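Sugar phosphate isomerase/epimerase (Parabacteroides distasonis, PDB 3OBE) probably acts as an isomerase or epimerase of sugars or sugar phosphates, built on a xylose isomerase-like TIM barrel. Local coordinates at residues Lys21-Gln26 with Tyr297-Pro302; Ala46-Thr51 with Gly290-Ala295; Asp247-Gly252 with Val276-Asp281. All blocks are in the same frame, centred on the assembly; numbering follows the deposited sequence.

Contact 1: Lys21-Gln26 with Tyr297-Pro302; sequences KKMGLQ and YLQAAP
A buried lysine hydrogen-bonded to backbone carbonyls at the end of a helix makes this contact, where the chain leading into the first barrel strand, 24-26, meets the end of the last helix, 287-300. Lys21 stretches across the helix terminus, its chain extended beyond CG, and NZ comes up to the carbonyls of the last turn. Lys21 NZ gives a hydrogen bond to Leu298 O at 3.0 Å, lying in the carbonyl plane with a C=O...N angle of 150°. The bond from Lys21 NZ to Gln299 O, 2.9 Å, comes instead from above that carbonyl's plane. Ala301 O stands 2.7 Å from Lys21 NZ, and Val304 O accepts a further hydrogen bond from it. A buried ammonium group is thus met by backbone oxygens, and the negative end of the helix dipole probably favours its charge. Gln299 bends at chi2 (-87°) and lays its amide alongside the root of the lysine, OE1 being 3.7 Å from Lys21 CB; a water accepts from Lys21 N and, weakly, from Gln299 NE2, which also bonds Thr11. Met23, a selenomethionine, has SE 4.0 Å from Leu298 CD1. Met23 and Leu298 both reach Tyr274 of strand 273-276, while Leu298 also packs on Phe263, placing the end of helix 287-300 against strand 273-276, with helix 259-269 beside it.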
ATOM      1  N   LYS A  21      -6.682 -15.171  10.477  1.00 20.68           N
ATOM      2  CA  LYS A  21      -6.117 -13.842  10.642  1.00 21.64           C
ATOM      3  C   LYS A  21      -6.332 -13.044   9.370  1.00 21.42           C
ATOM      4  O   LYS A  21      -6.215 -13.576   8.271  1.00 22.94           O
ATOM      5  CB  LYS A  21      -4.615 -13.930  10.900  1.00 21.97           C
ATOM      6  CG  LYS A  21      -4.249 -14.583  12.158  1.00 21.89           C
ATOM      7  CD  LYS A  21      -2.725 -14.413  12.448  1.00 23.19           C
ATOM      8  CE  LYS A  21      -2.271 -15.386  13.487  1.00 24.34           C
ATOM      9  NZ  LYS A  21      -0.810 -15.216  13.742  1.00 22.61           N
ATOM     10  N   LYS A  22      -6.638 -11.768   9.522  1.00 20.89           N
ATOM     11  CA  LYS A  22      -6.843 -10.920   8.365  1.00 21.03           C
ATOM     12  C   LYS A  22      -5.460 -10.529   7.849  1.00 19.46           C
ATOM     13  O   LYS A  22      -4.564 -10.098   8.605  1.00 18.51           O
ATOM     14  CB  LYS A  22      -7.702  -9.692   8.699  1.00 22.19           C
ATOM     15  CG  LYS A  22      -9.091  -9.997   9.259  1.00 28.33           C
ATOM     16  CD  LYS A  22     -10.047 -10.669   8.236  1.00 34.21           C
ATOM     17  CE  LYS A  22     -11.336 -11.235   8.893  1.00 39.69           C
ATOM     18  NZ  LYS A  22     -11.260 -12.721   9.295  1.00 41.46           N
HETATM   19  N   MSE A  23      -5.269 -10.728   6.572  1.00 16.93           N
HETATM   20  CA  MSE A  23      -3.946 -10.601   5.987  1.00 16.80           C
HETATM   21  C   MSE A  23      -4.063 -10.235   4.515  1.00 14.90           C
HETATM   22  O   MSE A  23      -4.734 -10.917   3.735  1.00 14.53           O
HETATM   23  CB  MSE A  23      -3.172 -11.926   6.146  1.00 17.48           C
HETATM   24  CG  MSE A  23      -1.884 -11.939   5.454  1.00 21.10           C
HETATM   25 SE   MSE A  23      -1.061 -13.693   5.915  0.75 26.42          SE
HETATM   26  CE  MSE A  23      -1.985 -14.716   4.823  1.00 20.12           C
ATOM     27  N   GLY A  24      -3.411  -9.141   4.126  1.00 14.66           N
ATOM     28  CA  GLY A  24      -3.458  -8.723   2.742  1.00 13.57           C
ATOM     29  C   GLY A  24      -2.217  -9.002   1.922  1.00 12.89           C
ATOM     30  O   GLY A  24      -1.111  -9.232   2.455  1.00 13.02           O
ATOM     31  N   LEU A  25      -2.418  -8.941   0.613  1.00 12.49           N
ATOM     32  CA  LEU A  25      -1.335  -9.111  -0.363  1.00 12.53           C
ATOM     33  C   LEU A  25      -1.479  -8.075  -1.443  1.00 12.76           C
ATOM     34  O   LEU A  25      -2.572  -7.938  -2.023  1.00 13.55           O
ATOM     35  CB  LEU A  25      -1.421 -10.509  -1.046  1.00 13.15           C
ATOM     36  CG  LEU A  25      -0.350 -10.771  -2.126  1.00 13.13           C
ATOM     37  CD1 LEU A  25       1.046 -10.879  -1.523  1.00 13.23           C
ATOM     38  CD2 LEU A  25      -0.637 -12.030  -2.929  1.00 14.77           C
ATOM     39  N   GLN A  26      -0.377  -7.399  -1.780  1.00 11.74           N
ATOM     40  CA  GLN A  26      -0.311  -6.596  -3.001  1.00 11.99           C
ATOM     41  C   GLN A  26      -0.041  -7.521  -4.178  1.00 12.38           C
ATOM     42  O   GLN A  26       0.982  -8.181  -4.252  1.00 13.26           O
ATOM     43  CB  GLN A  26       0.745  -5.500  -2.868  1.00 11.72           C
ATOM     44  CG  GLN A  26       1.203  -4.820  -4.169  1.00 11.84           C
ATOM     45  CD  GLN A  26       0.065  -4.281  -5.032  1.00 13.19           C
ATOM     46  OE1 GLN A  26      -0.194  -4.810  -6.105  1.00 12.60           O
ATOM     47  NE2 GLN A  26      -0.635  -3.240  -4.552  1.00 11.95           N
ATOM     48  N   TYR A 297       4.520 -17.746   7.770  1.00 18.34           N
ATOM     49  CA  TYR A 297       5.178 -17.038   8.879  1.00 17.86           C
ATOM     50  C   TYR A 297       4.186 -16.190   9.656  1.00 17.81           C
ATOM     51  O   TYR A 297       4.143 -16.210  10.896  1.00 19.86           O
ATOM     52  CB  TYR A 297       6.280 -16.150   8.313  1.00 17.76           C
ATOM     53  CG  TYR A 297       6.944 -15.213   9.309  1.00 16.25           C
ATOM     54  CD1 TYR A 297       7.919 -15.654  10.192  1.00 18.59           C
ATOM     55  CD2 TYR A 297       6.582 -13.868   9.332  1.00 16.76           C
ATOM     56  CE1 TYR A 297       8.511 -14.784  11.059  1.00 18.80           C
ATOM     57  CE2 TYR A 297       7.198 -12.998  10.169  1.00 18.48           C
ATOM     58  CZ  TYR A 297       8.146 -13.450  11.033  1.00 18.87           C
ATOM     59  OH  TYR A 297       8.757 -12.535  11.882  1.00 22.24           O
ATOM     60  N   LEU A 298       3.373 -15.448   8.933  1.00 17.46           N
ATOM     61  CA  LEU A 298       2.479 -14.485   9.580  1.00 18.04           C
ATOM     62  C   LEU A 298       1.355 -15.233  10.295  1.00 19.76           C
ATOM     63  O   LEU A 298       0.912 -14.827  11.376  1.00 19.90           O
ATOM     64  CB  LEU A 298       1.912 -13.523   8.560  1.00 17.31           C
ATOM     65  CG  LEU A 298       2.937 -12.546   7.953  1.00 18.08           C
ATOM     66  CD1 LEU A 298       2.273 -11.741   6.832  1.00 18.72           C
ATOM     67  CD2 LEU A 298       3.570 -11.594   9.048  1.00 18.33           C
ATOM     68  N   GLN A 299       0.888 -16.314   9.679  1.00 20.43           N
ATOM     69  CA  GLN A 299      -0.173 -17.082  10.261  1.00 21.49           C
ATOM     70  C   GLN A 299       0.315 -17.753  11.548  1.00 22.51           C
ATOM     71  O   GLN A 299      -0.458 -17.846  12.503  1.00 23.61           O
ATOM     72  CB  GLN A 299      -0.692 -18.132   9.294  1.00 23.48           C
ATOM     73  CG  GLN A 299      -1.352 -17.514   8.069  1.00 25.95           C
ATOM     74  CD  GLN A 299      -2.820 -17.212   8.258  1.00 33.13           C
ATOM     75  OE1 GLN A 299      -3.266 -16.043   8.193  1.00 35.82           O
ATOM     76  NE2 GLN A 299      -3.580 -18.251   8.451  1.00 36.07           N
ATOM     77  N   ALA A 300       1.566 -18.236  11.583  1.00 21.98           N
ATOM     78  CA  ALA A 300       2.094 -18.930  12.780  1.00 23.29           C
ATOM     79  C   ALA A 300       2.623 -17.951  13.839  1.00 23.55           C
ATOM     80  O   ALA A 300       2.822 -18.342  14.980  1.00 24.86           O
ATOM     81  CB  ALA A 300       3.205 -19.902  12.370  1.00 23.93           C
ATOM     82  N   ALA A 301       2.879 -16.708  13.454  1.00 21.01           N
ATOM     83  CA  ALA A 301       3.544 -15.748  14.349  1.00 21.39           C
ATOM     84  C   ALA A 301       2.564 -15.370  15.468  1.00 22.99           C
ATOM     85  O   ALA A 301       1.498 -14.868  15.196  1.00 21.44           O
ATOM     86  CB  ALA A 301       3.924 -14.532  13.579  1.00 20.01           C
ATOM     87  N   PRO A 302       2.949 -15.565  16.731  1.00 24.77           N
ATOM     88  CA  PRO A 302       2.010 -15.173  17.758  1.00 26.37           C
ATOM     89  C   PRO A 302       1.831 -13.668  17.940  1.00 25.33           C
ATOM     90  O   PRO A 302       0.820 -13.253  18.533  1.00 27.04           O
ATOM     91  CB  PRO A 302       2.565 -15.809  19.026  1.00 27.91           C
ATOM     92  CG  PRO A 302       3.975 -16.056  18.734  1.00 29.59           C
ATOM     93  CD  PRO A 302       4.119 -16.265  17.272  1.00 25.86           C
TER
HETATM   94  O   HOH W   1      -5.293 -17.697  10.336  1.00 31.35           O

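Contact 2: Ala46-Thr51 with Gly290-Ala295; sequences AKAGYT and GVEKSA
Tyr50 lays its ring obliquely against Val291 and Ala295, one turn apart on helix 287-300, with CE2 as the touching corner: Tyr50 CE2 lies 3.4 Å from Val291 CG1 and 3.6 Å from Ala295 CB. Its hydroxyl then donates to the helix backbone, Tyr50 OH to Val291 O at 2.8 Å, the oxygen lying in the plane of the ring at its edge. That carbonyl also accepts the helical bond from Ala295 N, and the two donors reach it from opposite faces of its plane. Gly290 O is doubly used as well, by Ser294 N and by Ser294 OG. Beside the ring, Ala48 CB meets Ala295 CB at 3.9 Å, and the small residues let the end of helix 38-48 come close, Ala48 CA being 5.9 Å from Glu292 CA. Gly49 ends that helix in a Schellman motif; at its positive phi (110°) a CB would jam against the preceding carbonyl O, which calls for glycine. At the outer margin Ala48 CB lies 4.4 Å from CG of Glu292, a residue whose carboxylate forms a salt bridge with Arg44. Leu45 and Leu25 both pack on Tyr50 and Val291, and helices 38-48 and 287-300 meet here over strand 24-26.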
ATOM      1  N   ALA A  46      -6.208 -17.857  -1.020  1.00 22.11           N
ATOM      2  CA  ALA A  46      -7.181 -18.124   0.054  1.00 22.79           C
ATOM      3  C   ALA A  46      -6.740 -19.283   0.919  1.00 23.76           C
ATOM      4  O   ALA A  46      -6.782 -19.184   2.154  1.00 22.34           O
ATOM      5  CB  ALA A  46      -8.641 -18.318  -0.500  1.00 23.77           C
ATOM      6  N   LYS A  47      -6.260 -20.356   0.295  1.00 24.64           N
ATOM      7  CA  LYS A  47      -5.766 -21.531   1.047  1.00 25.73           C
ATOM      8  C   LYS A  47      -4.568 -21.178   1.963  1.00 25.17           C
ATOM      9  O   LYS A  47      -4.405 -21.695   3.078  1.00 25.60           O
ATOM     10  CB  LYS A  47      -5.416 -22.664   0.070  1.00 27.07           C
ATOM     11  N   ALA A  48      -3.736 -20.249   1.524  1.00 23.36           N
ATOM     12  CA  ALA A  48      -2.585 -19.807   2.348  1.00 22.60           C
ATOM     13  C   ALA A  48      -2.950 -18.885   3.496  1.00 22.12           C
ATOM     14  O   ALA A  48      -2.122 -18.621   4.384  1.00 22.07           O
ATOM     15  CB  ALA A  48      -1.531 -19.120   1.481  1.00 21.50           C
ATOM     16  N   GLY A  49      -4.178 -18.372   3.486  1.00 21.00           N
ATOM     17  CA  GLY A  49      -4.644 -17.516   4.554  1.00 20.41           C
ATOM     18  C   GLY A  49      -4.842 -16.063   4.223  1.00 19.09           C
ATOM     19  O   GLY A  49      -5.258 -15.285   5.088  1.00 20.35           O
ATOM     20  N   TYR A  50      -4.531 -15.658   2.978  1.00 17.77           N
ATOM     21  CA  TYR A  50      -4.831 -14.293   2.584  1.00 15.92           C
ATOM     22  C   TYR A  50      -6.322 -14.056   2.565  1.00 16.41           C
ATOM     23  O   TYR A  50      -7.095 -14.907   2.116  1.00 16.30           O
ATOM     24  CB  TYR A  50      -4.188 -13.912   1.230  1.00 15.70           C
ATOM     25  CG  TYR A  50      -2.673 -13.865   1.310  1.00 14.26           C
ATOM     26  CD1 TYR A  50      -1.998 -12.747   1.883  1.00 14.19           C
ATOM     27  CD2 TYR A  50      -1.897 -14.933   0.850  1.00 15.28           C
ATOM     28  CE1 TYR A  50      -0.645 -12.699   1.978  1.00 13.46           C
ATOM     29  CE2 TYR A  50      -0.508 -14.888   0.949  1.00 16.29           C
ATOM     30  CZ  TYR A  50       0.115 -13.776   1.517  1.00 14.85           C
ATOM     31  OH  TYR A  50       1.478 -13.714   1.664  1.00 14.50           O
ATOM     32  N   THR A  51      -6.723 -12.896   3.073  1.00 16.52           N
ATOM     33  CA  THR A  51      -8.122 -12.463   3.133  1.00 16.97           C
ATOM     34  C   THR A  51      -8.393 -11.227   2.228  1.00 17.16           C
ATOM     35  O   THR A  51      -9.525 -11.035   1.758  1.00 16.45           O
ATOM     36  CB  THR A  51      -8.564 -12.115   4.591  1.00 17.51           C
ATOM     37  OG1 THR A  51      -7.704 -11.093   5.088  1.00 16.87           O
ATOM     38  CG2 THR A  51      -8.511 -13.378   5.488  1.00 18.93           C
ATOM     39  N   GLY A 290       7.142 -17.680  -2.455  1.00 14.43           N
ATOM     40  CA  GLY A 290       7.516 -16.625  -1.489  1.00 14.87           C
ATOM     41  C   GLY A 290       6.303 -16.053  -0.791  1.00 14.73           C
ATOM     42  O   GLY A 290       6.315 -15.852   0.422  1.00 15.05           O
ATOM     43  N   VAL A 291       5.219 -15.942  -1.548  1.00 14.34           N
ATOM     44  CA  VAL A 291       3.959 -15.430  -1.012  1.00 14.62           C
ATOM     45  C   VAL A 291       3.334 -16.439  -0.035  1.00 15.41           C
ATOM     46  O   VAL A 291       2.854 -16.076   1.024  1.00 16.02           O
ATOM     47  CB  VAL A 291       3.017 -15.056  -2.195  1.00 15.96           C
ATOM     48  CG1 VAL A 291       1.612 -14.992  -1.751  1.00 18.39           C
ATOM     49  CG2 VAL A 291       3.538 -13.727  -2.846  1.00 13.40           C
ATOM     50  N   GLU A 292       3.395 -17.713  -0.377  1.00 15.87           N
ATOM     51  CA  GLU A 292       2.871 -18.772   0.497  1.00 16.62           C
ATOM     52  C   GLU A 292       3.679 -18.914   1.793  1.00 17.15           C
ATOM     53  O   GLU A 292       3.091 -19.022   2.869  1.00 18.75           O
ATOM     54  CB  GLU A 292       2.847 -20.072  -0.272  1.00 17.35           C
ATOM     55  CG  GLU A 292       1.734 -20.087  -1.285  1.00 19.26           C
ATOM     56  CD  GLU A 292       1.663 -21.350  -2.089  1.00 24.99           C
ATOM     57  OE1 GLU A 292       2.736 -21.930  -2.434  1.00 26.14           O
ATOM     58  OE2 GLU A 292       0.520 -21.779  -2.375  1.00 26.95           O
ATOM     59  N   LYS A 293       4.992 -18.894   1.679  1.00 18.02           N
ATOM     60  CA  LYS A 293       5.887 -18.998   2.822  1.00 18.34           C
ATOM     61  C   LYS A 293       5.791 -17.769   3.730  1.00 17.23           C
ATOM     62  O   LYS A 293       5.877 -17.897   4.958  1.00 17.67           O
ATOM     63  CB  LYS A 293       7.324 -19.264   2.392  1.00 18.10           C
ATOM     64  CG  LYS A 293       7.466 -20.756   1.981  1.00 19.25           C
ATOM     65  CD  LYS A 293       8.828 -21.158   1.606  1.00 24.76           C
ATOM     66  CE  LYS A 293       8.846 -22.698   1.582  1.00 28.79           C
ATOM     67  NZ  LYS A 293       9.680 -23.229   0.570  1.00 33.53           N
ATOM     68  N   SER A 294       5.553 -16.604   3.147  1.00 17.14           N
ATOM     69  CA  SER A 294       5.300 -15.356   3.896  1.00 15.42           C
ATOM     70  C   SER A 294       4.039 -15.499   4.707  1.00 16.41           C
ATOM     71  O   SER A 294       4.008 -15.201   5.932  1.00 15.92           O
ATOM     72  CB  SER A 294       5.244 -14.144   2.967  1.00 15.69           C
ATOM     73  OG  SER A 294       6.491 -13.973   2.304  1.00 14.48           O
ATOM     74  N   ALA A 295       3.009 -16.028   4.062  1.00 15.95           N
ATOM     75  CA  ALA A 295       1.729 -16.265   4.736  1.00 17.80           C
ATOM     76  C   ALA A 295       1.946 -17.221   5.892  1.00 18.75           C
ATOM     77  O   ALA A 295       1.396 -16.983   6.964  1.00 20.07           O
ATOM     78  CB  ALA A 295       0.643 -16.810   3.756  1.00 17.70           C
TER

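Contact 3: Asp247-Gly252 with Val276-Asp281; sequences DRWIIG and VELEGD
Stacking dominates in these loops after strands 240-245 and 273-276, at the C-terminal end of the barrel where TIM-barrel active sites generally lie: the indole of Trp249 is sandwiched between Leu278 and Asp281. Leu278 CD2 makes a CH-pi contact from one face, 3.7 Å from the centroid of the five-membered ring and 11° off its normal. Over the opposite face lies the Asp281 carboxylate, tilted 27° from the ring plane, with OD1 3.5 Å from Trp249 CD2. At the ring edge, Trp249 NE1 gives a weak bond to Glu279 O, 3.1 Å long and bent to 122°, and a hydrogen bond to Gln287 OE1. Apolar packing continues at the strand end, where Ile251 CG1 approaches Val276 CG1 at 4.0 Å. Among the waters, one accepts from Asp247 N and lies within hydrogen-bonding distance of Trp249 O and Glu277 O; another accepts from Glu279 N and lies near Arg248 O. Asp247 binds Arg248 N through OD1, at 2.7 Å, and Gly252 N through OD2, folding the loop round its carboxylate. A phosphate ion, probably from the crystallisation liquor, lies near Glu277. A carboxylate over the electron-rich face of an indole would probably be unfavourable by itself; Arg285, which forms a salt bridge with Asp281 and also touches Trp249, probably offsets the charge, and the ring is probably held by its two faces together with the bonds of NE1.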
ATOM      1  N   ASP A 247      10.083  -7.696   3.088  1.00 12.85           N
ATOM      2  CA  ASP A 247      11.386  -8.106   3.609  1.00 13.99           C
ATOM      3  C   ASP A 247      12.287  -8.267   2.387  1.00 15.02           C
ATOM      4  O   ASP A 247      11.915  -7.839   1.299  1.00 14.08           O
ATOM      5  CB  ASP A 247      11.199  -9.399   4.404  1.00 15.20           C
ATOM      6  CG  ASP A 247      12.271  -9.645   5.444  1.00 16.16           C
ATOM      7  OD1 ASP A 247      13.424  -9.209   5.236  1.00 16.31           O
ATOM      8  OD2 ASP A 247      11.959 -10.366   6.468  1.00 16.00           O
ATOM      9  N   ARG A 248      13.453  -8.895   2.521  1.00 15.20           N
ATOM     10  CA  ARG A 248      14.297  -9.142   1.346  0.70 15.53           C
ATOM     11  C   ARG A 248      13.500  -9.965   0.321  1.00 15.02           C
ATOM     12  O   ARG A 248      13.446  -9.645  -0.860  1.00 15.55           O
ATOM     13  CB  ARG A 248      15.525  -9.883   1.760  0.70 17.47           C
ATOM     14  CG  ARG A 248      16.364  -9.106   2.777  0.70 18.25           C
ATOM     15  CD  ARG A 248      16.896  -7.799   2.140  0.70 19.48           C
ATOM     16  NE  ARG A 248      18.092  -8.044   1.355  0.70 18.67           N
ATOM     17  CZ  ARG A 248      18.732  -7.107   0.660  0.70 21.24           C
ATOM     18  NH1 ARG A 248      18.269  -5.869   0.619  0.70 18.88           N
ATOM     19  NH2 ARG A 248      19.817  -7.410  -0.017  0.70 21.38           N
ATOM     20  N   TRP A 249      12.876 -11.013   0.818  1.00 15.65           N
ATOM     21  CA  TRP A 249      11.970 -11.836  -0.022  1.00 13.77           C
ATOM     22  C   TRP A 249      10.885 -12.390   0.901  1.00 13.83           C
ATOM     23  O   TRP A 249       9.920 -11.692   1.244  1.00 14.04           O
ATOM     24  CB  TRP A 249      12.754 -12.865  -0.830  1.00 16.48           C
ATOM     25  CG  TRP A 249      11.922 -13.349  -2.022  1.00 15.82           C
ATOM     26  CD1 TRP A 249      11.431 -12.568  -3.043  1.00 15.65           C
ATOM     27  CD2 TRP A 249      11.509 -14.690  -2.307  1.00 13.45           C
ATOM     28  NE1 TRP A 249      10.713 -13.339  -3.930  1.00 15.01           N
ATOM     29  CE2 TRP A 249      10.746 -14.644  -3.505  1.00 13.45           C
ATOM     30  CE3 TRP A 249      11.704 -15.940  -1.679  1.00 15.21           C
ATOM     31  CZ2 TRP A 249      10.175 -15.786  -4.060  1.00 17.63           C
ATOM     32  CZ3 TRP A 249      11.162 -17.060  -2.245  1.00 16.76           C
ATOM     33  CH2 TRP A 249      10.385 -16.975  -3.420  1.00 17.56           C
ATOM     34  N   ILE A 250      11.049 -13.605   1.377  1.00 14.09           N
ATOM     35  CA  ILE A 250      10.044 -14.183   2.271  1.00 14.37           C
ATOM     36  C   ILE A 250       9.984 -13.407   3.577  1.00 13.51           C
ATOM     37  O   ILE A 250      11.005 -13.113   4.192  1.00 14.94           O
ATOM     38  CB  ILE A 250      10.297 -15.637   2.569  1.00 14.13           C
ATOM     39  CG1 ILE A 250       9.997 -16.498   1.354  1.00 16.43           C
ATOM     40  CG2 ILE A 250       9.384 -16.174   3.731  1.00 15.18           C
ATOM     41  CD1 ILE A 250      10.706 -17.882   1.407  1.00 15.95           C
ATOM     42  N   ILE A 251       8.774 -13.036   3.977  1.00 14.43           N
ATOM     43  CA  ILE A 251       8.606 -12.283   5.207  1.00 14.50           C
ATOM     44  C   ILE A 251       9.145 -13.055   6.402  1.00 14.74           C
ATOM     45  O   ILE A 251       8.775 -14.232   6.651  1.00 16.32           O
ATOM     46  CB  ILE A 251       7.137 -11.878   5.446  1.00 14.09           C
ATOM     47  CG1 ILE A 251       6.565 -11.128   4.246  1.00 13.91           C
ATOM     48  CG2 ILE A 251       6.966 -11.127   6.769  1.00 14.63           C
ATOM     49  CD1 ILE A 251       7.291  -9.808   3.830  1.00 12.49           C
ATOM     50  N   GLY A 252      10.062 -12.395   7.128  1.00 15.33           N
ATOM     51  CA  GLY A 252      10.676 -12.957   8.325  1.00 16.38           C
ATOM     52  C   GLY A 252      11.857 -13.901   8.125  1.00 17.27           C
ATOM     53  O   GLY A 252      12.297 -14.574   9.086  1.00 18.93           O
ATOM     54  N   VAL A 276       1.120  -7.579   2.331  1.00 12.21           N
ATOM     55  CA  VAL A 276       2.401  -8.155   1.987  1.00 12.69           C
ATOM     56  C   VAL A 276       2.809  -7.806   0.554  1.00 12.32           C
ATOM     57  O   VAL A 276       1.976  -7.840  -0.371  1.00 13.20           O
ATOM     58  CB  VAL A 276       2.333  -9.705   2.147  1.00 13.25           C
ATOM     59  CG1 VAL A 276       3.577 -10.381   1.644  1.00 14.53           C
ATOM     60  CG2 VAL A 276       2.062 -10.083   3.624  1.00 13.55           C
ATOM     61  N   GLU A 277       4.089  -7.539   0.363  1.00 12.24           N
ATOM     62  CA  GLU A 277       4.650  -7.427  -0.977  1.00 12.89           C
ATOM     63  C   GLU A 277       5.993  -8.118  -1.042  1.00 12.77           C
ATOM     64  O   GLU A 277       6.784  -8.044  -0.099  1.00 13.88           O
ATOM     65  CB  GLU A 277       4.784  -5.981  -1.426  1.00 13.13           C
ATOM     66  CG  GLU A 277       5.241  -5.881  -2.914  1.00 13.85           C
ATOM     67  CD  GLU A 277       4.914  -4.573  -3.614  1.00 16.68           C
ATOM     68  OE1 GLU A 277       4.293  -3.689  -3.002  1.00 15.35           O
ATOM     69  OE2 GLU A 277       5.287  -4.480  -4.809  1.00 15.55           O
ATOM     70  N   LEU A 278       6.257  -8.763  -2.168  1.00 12.78           N
ATOM     71  CA  LEU A 278       7.554  -9.329  -2.498  1.00 12.70           C
ATOM     72  C   LEU A 278       8.002  -8.834  -3.866  1.00 14.21           C
ATOM     73  O   LEU A 278       7.200  -8.726  -4.783  1.00 15.17           O
ATOM     74  CB  LEU A 278       7.553 -10.843  -2.564  1.00 13.56           C
ATOM     75  CG  LEU A 278       7.569 -11.672  -1.284  1.00 14.01           C
ATOM     76  CD1 LEU A 278       6.349 -11.485  -0.429  1.00 16.18           C
ATOM     77  CD2 LEU A 278       7.839 -13.177  -1.585  1.00 14.51           C
ATOM     78  N   GLU A 279       9.281  -8.506  -3.929  1.00 14.24           N
ATOM     79  CA  GLU A 279       9.939  -8.256  -5.198  0.50 14.69           C
ATOM     80  C   GLU A 279      10.302  -9.598  -5.841  1.00 15.72           C
ATOM     81  O   GLU A 279      10.089 -10.657  -5.252  1.00 15.13           O
ATOM     82  CB  GLU A 279      11.139  -7.332  -4.990  0.50 14.86           C
ATOM     83  CG  GLU A 279      12.316  -7.965  -4.279  0.50 15.74           C
ATOM     84  CD  GLU A 279      13.397  -6.947  -4.008  0.50 15.64           C
ATOM     85  OE1 GLU A 279      13.255  -6.181  -3.039  0.50 16.34           O
ATOM     86  OE2 GLU A 279      14.375  -6.912  -4.804  0.50 16.34           O
ATOM     87  N   GLY A 280      10.771  -9.550  -7.075  1.00 15.91           N
ATOM     88  CA  GLY A 280      11.150 -10.757  -7.840  1.00 16.83           C
ATOM     89  C   GLY A 280      12.301 -11.477  -7.170  1.00 17.80           C
ATOM     90  O   GLY A 280      13.220 -10.859  -6.637  1.00 18.94           O
ATOM     91  N   ASP A 281      12.210 -12.808  -7.114  1.00 18.62           N
ATOM     92  CA  ASP A 281      13.259 -13.620  -6.514  1.00 19.10           C
ATOM     93  C   ASP A 281      14.515 -13.547  -7.320  1.00 20.53           C
ATOM     94  O   ASP A 281      14.482 -13.472  -8.550  1.00 20.83           O
ATOM     95  CB  ASP A 281      12.814 -15.094  -6.419  1.00 19.19           C
ATOM     96  CG  ASP A 281      13.701 -15.917  -5.527  1.00 19.59           C
ATOM     97  OD1 ASP A 281      14.160 -15.426  -4.480  1.00 20.74           O
ATOM     98  OD2 ASP A 281      13.964 -17.085  -5.842  1.00 16.97           O
TER
HETATM   99  O   HOH W   2       9.169  -9.213   0.810  1.00 13.18           O
HETATM  100  O   HOH W   3      10.781  -8.637  -1.306  1.00 13.45           O
HETATM  101  O   HOH W   4      14.583 -10.690  -3.507  1.00 30.11           O

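Overall arrangement
The three contacts gather where the barrel closes, with strand 24-26 beside strand 273-276 and helix 287-300 packed outside. Contacts 1 and 2 have centres about 7 Å apart and use successive parts of that helix; contact 3, in the loops after strands 240-245 and 273-276, is centred about 13 Å from contact 1 and 12 Å from contact 2. Gly24 and Gln26 pair with Val276, joining contacts 1 and 3, Met23 packs on Gly49 and Tyr50, and Ser294 OG bonds Ile251 N. In sequence contact 3 is nested within contact 2, and contact 2 within contact 1, so the chain's beginning and end are brought together to complete the barrel.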